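Local coordinates for protein acinetobacter secreted protease CpaA (Acinetobacter nosocomialis M2, PDB 6O38) that is a secreted zinc metalloprotease that forms a complex with its chaperone CpaB and is a substrate of the type II secretion system, at residues A[36-41]-A[63-68]; A[40-45]-A[82-87]. One frame throughout, in Å; residues are numbered along the deposited sequence.

Both contacts lie in the first of four regions of the chain belonging to the StcE beta-sandwich domain family, and they start from the same run of residues: 36-41 leads straight into 40-45, with Thr40 and Asn41 common to both. Contact 1 joins residues 36-41, which continue strand 35-37, to the loop between strands 58-61 and 71-74; contact 2 joins the loop between strands 35-37 and 47-52 to residues 82-87 on strand 79-85. Their centres are about 10 Å apart, and Phe82, on the second segment of contact 2, packs on Leu38, Thr65 and Ile67 of contact 1. Together they tie one connecting segment to two later parts of the domain, in a region distinct from the zinc site of the reprolysin-like domain.

Contact 1. Residues A[36-41]-A[63-68]; sequences LSLPTN and SNTNIP
In the first beta-sandwich domain, residues 36-41, which continue strand 35-37, meet the loop that follows strand 58-61, the parallel neighbour of 35-37 in a small three-stranded sheet. Asn64 reaches across this junction and donates a hydrogen bond from ND2 to Leu38 O at 3.1 Å. The bond is bent, with an N-H...O angle of 139°, and the amide nitrogen stands well above the carbonyl plane of Leu38 instead of on a lone pair. The CG of Asn64 sits between its backbone N and carbonyl carbon (chi1 62°), which swings the amide across to residues 38-40. ND2 also lies 3.5 Å from Pro39 O, but that carbonyl takes its hydrogen bond from the indole NE1 of Trp91. Beside ND2, CG2 of Thr40 adds a looser contact at 4.1 Å, the two side chains crossing at about a right angle.

Alongside, the contact is apolar. CD1 of Leu38 meets CG2 of Thr65 at 3.7 Å, while the hydroxyl of Thr65 bonds to Thr62 O and weakly accepts from Ile67 N, so this threonine serves the interior with its methyl and its own loop with its oxygen. Asparagine suits its place because a short amide can reach the loop carbonyl of Leu38; a single bent bond beside leucine-threonine packing implies a modest polar tether next to a small buried apolar contact.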
loop_
_atom_site.group_PDB
_atom_site.type_symbol
_atom_site.label_atom_id
_atom_site.label_comp_id
_atom_site.label_asym_id
_atom_site.label_seq_id
_atom_site.Cartn_x
_atom_site.Cartn_y
_atom_site.Cartn_z
ATOM N N LEU A 36 -3.127 20.540 12.564
ATOM C CA LEU A 36 -3.501 21.901 12.217
ATOM C C LEU A 36 -4.122 21.928 10.825
ATOM O O LEU A 36 -3.894 21.037 10.002
ATOM C CB LEU A 36 -2.291 22.847 12.261
ATOM C CG LEU A 36 -1.698 23.251 13.615
ATOM C CD1 LEU A 36 -0.928 22.110 14.264
ATOM C CD2 LEU A 36 -0.805 24.472 13.456
ATOM N N SER A 37 -4.911 22.968 10.570
ATOM C CA SER A 37 -5.554 23.136 9.275
ATOM C C SER A 37 -5.839 24.611 9.043
ATOM O O SER A 37 -6.042 25.377 9.989
ATOM C CB SER A 37 -6.851 22.325 9.177
ATOM O OG SER A 37 -7.815 22.792 10.104
ATOM N N LEU A 38 -5.850 25.002 7.764
ATOM C CA LEU A 38 -6.154 26.353 7.323
ATOM C C LEU A 38 -7.638 26.483 6.990
ATOM O O LEU A 38 -8.275 25.511 6.569
ATOM C CB LEU A 38 -5.316 26.713 6.098
ATOM C CG LEU A 38 -3.799 26.701 6.302
ATOM C CD1 LEU A 38 -3.076 27.009 5.002
ATOM C CD2 LEU A 38 -3.393 27.685 7.390
ATOM N N PRO A 39 -8.220 27.668 7.174
ATOM C CA PRO A 39 -9.660 27.819 6.936
ATOM C C PRO A 39 -9.987 27.839 5.451
ATOM O O PRO A 39 -9.241 28.386 4.636
ATOM C CB PRO A 39 -9.986 29.161 7.597
ATOM C CG PRO A 39 -8.712 29.929 7.502
ATOM C CD PRO A 39 -7.604 28.919 7.650
ATOM N N THR A 40 -11.121 27.227 5.106
ATOM C CA THR A 40 -11.584 27.237 3.722
ATOM C C THR A 40 -12.167 28.594 3.346
ATOM O O THR A 40 -11.853 29.142 2.284
ATOM C CB THR A 40 -12.615 26.127 3.501
ATOM O OG1 THR A 40 -13.506 26.070 4.623
ATOM C CG2 THR A 40 -11.924 24.782 3.333
ATOM N N ASN A 41 -13.019 29.148 4.205
ATOM C CA ASN A 41 -13.553 30.483 3.977
ATOM C C ASN A 41 -12.480 31.522 4.276
ATOM O O ASN A 41 -11.879 31.511 5.354
ATOM C CB ASN A 41 -14.782 30.714 4.855
ATOM C CG ASN A 41 -15.933 31.347 4.097
ATOM O OD1 ASN A 41 -15.961 31.336 2.866
ATOM N ND2 ASN A 41 -16.894 31.898 4.830
ATOM N N SER A 63 -4.753 20.111 2.232
ATOM C CA SER A 63 -5.719 19.787 1.187
ATOM C C SER A 63 -6.248 21.033 0.486
ATOM O O SER A 63 -6.676 20.952 -0.671
ATOM C CB SER A 63 -6.877 18.981 1.777
ATOM O OG SER A 63 -7.490 19.677 2.847
ATOM N N ASN A 64 -6.230 22.186 1.156
ATOM C CA ASN A 64 -6.715 23.432 0.576
ATOM C C ASN A 64 -5.576 24.408 0.289
ATOM O O ASN A 64 -5.776 25.625 0.287
ATOM C CB ASN A 64 -7.761 24.075 1.485
ATOM C CG ASN A 64 -7.209 24.442 2.849
ATOM O OD1 ASN A 64 -6.178 23.923 3.278
ATOM N ND2 ASN A 64 -7.900 25.339 3.541
ATOM N N THR A 65 -4.380 23.885 0.044
ATOM C CA THR A 65 -3.217 24.673 -0.334
ATOM C C THR A 65 -2.761 24.259 -1.730
ATOM O O THR A 65 -3.375 23.412 -2.384
ATOM C CB THR A 65 -2.081 24.500 0.679
ATOM O OG1 THR A 65 -1.549 23.173 0.580
ATOM C CG2 THR A 65 -2.588 24.729 2.094
ATOM N N ASN A 66 -1.667 24.867 -2.189
ATOM C CA ASN A 66 -1.060 24.517 -3.465
ATOM C C ASN A 66 0.170 23.633 -3.295
ATOM O O ASN A 66 0.965 23.498 -4.231
ATOM C CB ASN A 66 -0.701 25.781 -4.250
ATOM C CG ASN A 66 0.421 26.571 -3.605
ATOM O OD1 ASN A 66 0.543 26.614 -2.381
ATOM N ND2 ASN A 66 1.249 27.203 -4.430
ATOM N N ILE A 67 0.340 23.030 -2.123
ATOM C CA ILE A 67 1.470 22.152 -1.847
ATOM C C ILE A 67 1.067 20.728 -2.236
ATOM O O ILE A 67 0.101 20.200 -1.665
ATOM C CB ILE A 67 1.889 22.222 -0.375
ATOM C CG1 ILE A 67 2.428 23.616 -0.051
ATOM C CG2 ILE A 67 2.925 21.154 -0.062
ATOM C CD1 ILE A 67 2.804 23.808 1.397
ATOM N N PRO A 68 1.761 20.092 -3.182
ATOM C CA PRO A 68 1.357 18.742 -3.615
ATOM C C PRO A 68 1.535 17.667 -2.554
ATOM O O PRO A 68 1.054 16.545 -2.758
ATOM C CB PRO A 68 2.265 18.475 -4.825
ATOM C CG PRO A 68 2.735 19.830 -5.268
ATOM C CD PRO A 68 2.844 20.638 -4.013
#

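Contact 2. Residues A[40-45]-A[82-87]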
loop_
_atom_site.group_PDB
_atom_site.type_symbol
_atom_site.label_atom_id
_atom_site.label_comp_id
_atom_site.label_asym_id
_atom_site.label_seq_id
_atom_site.Cartn_x
_atom_site.Cartn_y
_atom_site.Cartn_z
ATOM N N THR A 40 -11.121 27.227 5.106
ATOM C CA THR A 40 -11.584 27.237 3.722
ATOM C C THR A 40 -12.167 28.594 3.346
ATOM O O THR A 40 -11.853 29.142 2.284
ATOM C CB THR A 40 -12.615 26.127 3.501
ATOM O OG1 THR A 40 -13.506 26.070 4.623
ATOM C CG2 THR A 40 -11.924 24.782 3.333
ATOM N N ASN A 41 -13.019 29.148 4.205
ATOM C CA ASN A 41 -13.553 30.483 3.977
ATOM C C ASN A 41 -12.480 31.522 4.276
ATOM O O ASN A 41 -11.879 31.511 5.354
ATOM C CB ASN A 41 -14.782 30.714 4.855
ATOM C CG ASN A 41 -15.933 31.347 4.097
ATOM O OD1 ASN A 41 -15.961 31.336 2.866
ATOM N ND2 ASN A 41 -16.894 31.898 4.830
ATOM N N ALA A 42 -12.231 32.415 3.321
ATOM C CA ALA A 42 -11.201 33.434 3.484
ATOM C C ALA A 42 -11.365 34.487 2.399
ATOM O O ALA A 42 -12.044 34.266 1.392
ATOM C CB ALA A 42 -9.793 32.832 3.430
ATOM N N ASN A 43 -10.731 35.636 2.621
ATOM C CA ASN A 43 -10.675 36.695 1.629
ATOM C C ASN A 43 -9.399 36.556 0.800
ATOM O O ASN A 43 -8.556 35.693 1.053
ATOM C CB ASN A 43 -10.769 38.063 2.303
ATOM C CG ASN A 43 -12.187 38.414 2.707
ATOM O OD1 ASN A 43 -12.727 37.862 3.667
ATOM N ND2 ASN A 43 -12.801 39.336 1.974
ATOM N N ASN A 44 -9.250 37.429 -0.199
ATOM C CA ASN A 44 -8.238 37.221 -1.233
ATOM C C ASN A 44 -6.826 37.239 -0.656
ATOM O O ASN A 44 -6.115 36.229 -0.691
ATOM C CB ASN A 44 -8.386 38.278 -2.329
ATOM C CG ASN A 44 -7.593 37.934 -3.576
ATOM O OD1 ASN A 44 -7.358 36.762 -3.873
ATOM N ND2 ASN A 44 -7.174 38.958 -4.312
ATOM N N SER A 45 -6.399 38.379 -0.113
ATOM C CA SER A 45 -5.012 38.570 0.297
ATOM C C SER A 45 -4.796 38.316 1.787
ATOM O O SER A 45 -3.930 38.947 2.402
ATOM C CB SER A 45 -4.538 39.974 -0.077
ATOM O OG SER A 45 -4.444 40.119 -1.484
ATOM N N PHE A 82 1.443 31.491 4.433
ATOM C CA PHE A 82 0.484 31.237 3.369
ATOM C C PHE A 82 -0.278 32.513 3.045
ATOM O O PHE A 82 -0.587 33.307 3.938
ATOM C CB PHE A 82 -0.505 30.129 3.756
ATOM C CG PHE A 82 0.135 28.788 3.968
ATOM C CD1 PHE A 82 0.300 27.908 2.911
ATOM C CD2 PHE A 82 0.567 28.404 5.226
ATOM C CE1 PHE A 82 0.887 26.672 3.104
ATOM C CE2 PHE A 82 1.155 27.169 5.426
ATOM C CZ PHE A 82 1.315 26.303 4.363
ATOM N N ILE A 83 -0.575 32.704 1.762
ATOM C CA ILE A 83 -1.391 33.818 1.291
ATOM C C ILE A 83 -2.515 33.239 0.445
ATOM O O ILE A 83 -2.255 32.545 -0.546
ATOM C CB ILE A 83 -0.573 34.839 0.484
ATOM C CG1 ILE A 83 0.501 35.483 1.363
ATOM C CG2 ILE A 83 -1.487 35.903 -0.108
ATOM C CD1 ILE A 83 1.316 36.543 0.656
ATOM N N PHE A 84 -3.756 33.518 0.834
ATOM C CA PHE A 84 -4.908 32.968 0.138
ATOM C C PHE A 84 -4.987 33.517 -1.286
ATOM O O PHE A 84 -4.275 34.453 -1.667
ATOM C CB PHE A 84 -6.192 33.276 0.911
ATOM C CG PHE A 84 -7.360 32.409 0.525
ATOM C CD1 PHE A 84 -7.401 31.076 0.896
ATOM C CD2 PHE A 84 -8.420 32.931 -0.198
ATOM C CE1 PHE A 84 -8.474 30.277 0.546
ATOM C CE2 PHE A 84 -9.495 32.138 -0.550
ATOM C CZ PHE A 84 -9.523 30.809 -0.177
ATOM N N ASN A 85 -5.865 32.914 -2.084
ATOM C CA ASN A 85 -6.055 33.326 -3.472
ATOM C C ASN A 85 -7.474 32.958 -3.880
ATOM O O ASN A 85 -7.793 31.772 -4.004
ATOM C CB ASN A 85 -5.030 32.663 -4.387
ATOM C CG ASN A 85 -5.138 33.134 -5.823
ATOM O OD1 ASN A 85 -5.954 32.629 -6.594
ATOM N ND2 ASN A 85 -4.310 34.104 -6.191
ATOM N N SER A 86 -8.320 33.970 -4.086
ATOM C CA SER A 86 -9.706 33.708 -4.462
ATOM C C SER A 86 -9.815 33.150 -5.875
ATOM O O SER A 86 -10.731 32.370 -6.161
ATOM C CB SER A 86 -10.537 34.983 -4.330
ATOM O OG SER A 86 -10.533 35.458 -2.995
ATOM N N SER A 87 -8.900 33.536 -6.768
ATOM C CA SER A 87 -8.947 33.040 -8.140
ATOM C C SER A 87 -8.695 31.539 -8.206
ATOM O O SER A 87 -9.199 30.866 -9.112
ATOM C CB SER A 87 -7.932 33.788 -9.005
ATOM O OG SER A 87 -8.176 35.183 -8.986
#
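Thr40 opens the contact with its backbone: its carbonyl oxygen lies 3.8 Å from CZ of Phe84, approaching the ring obliquely. The chain then passes through Asn41 to Ala42, whose methyl is the apolar partner that this loop offers the ring. Ala42 CB stands 3.7 Å from the Phe84 ring centroid and only 7° off the ring normal, a CH-pi contact squarely over one face. Alanine fits here because its small methyl lets the backbone run close above the ring.

At Asn43 the side chain turns away, and the backbone carbonyl lies near CD2 of Phe84, again obliquely. Asn44 makes the polar link. Its CG is anti to the backbone N (chi1 -167°), which brings the amide oxygen round toward Ser86, where Ser86 N donates to Asn44 OD1 at 3.0 Å. This bond is nearly straight at 177°, though the donor sits somewhat off the carbonyl plane. On the same asparagine, CA and CB pack against the Ser86 hydroxyl oxygen, which lies 3.4 Å from Asn44 CA. A short polar side chain thus serves a backbone N-H beyond Phe84. Ser45 adds only a loose approach of its CA to CG2 of Ile83.

Around this surface contact, the Phe84 ring also meets Trp91 of strand 90-98 edge-to-face, and Ala42 touches the same tryptophan. Phe84 pairs through its backbone with Asp46, just before strand 47-52. The loop thus packs on Phe84 of strand 79-85, the strand that pairs antiparallel with both 47-52 and 90-98.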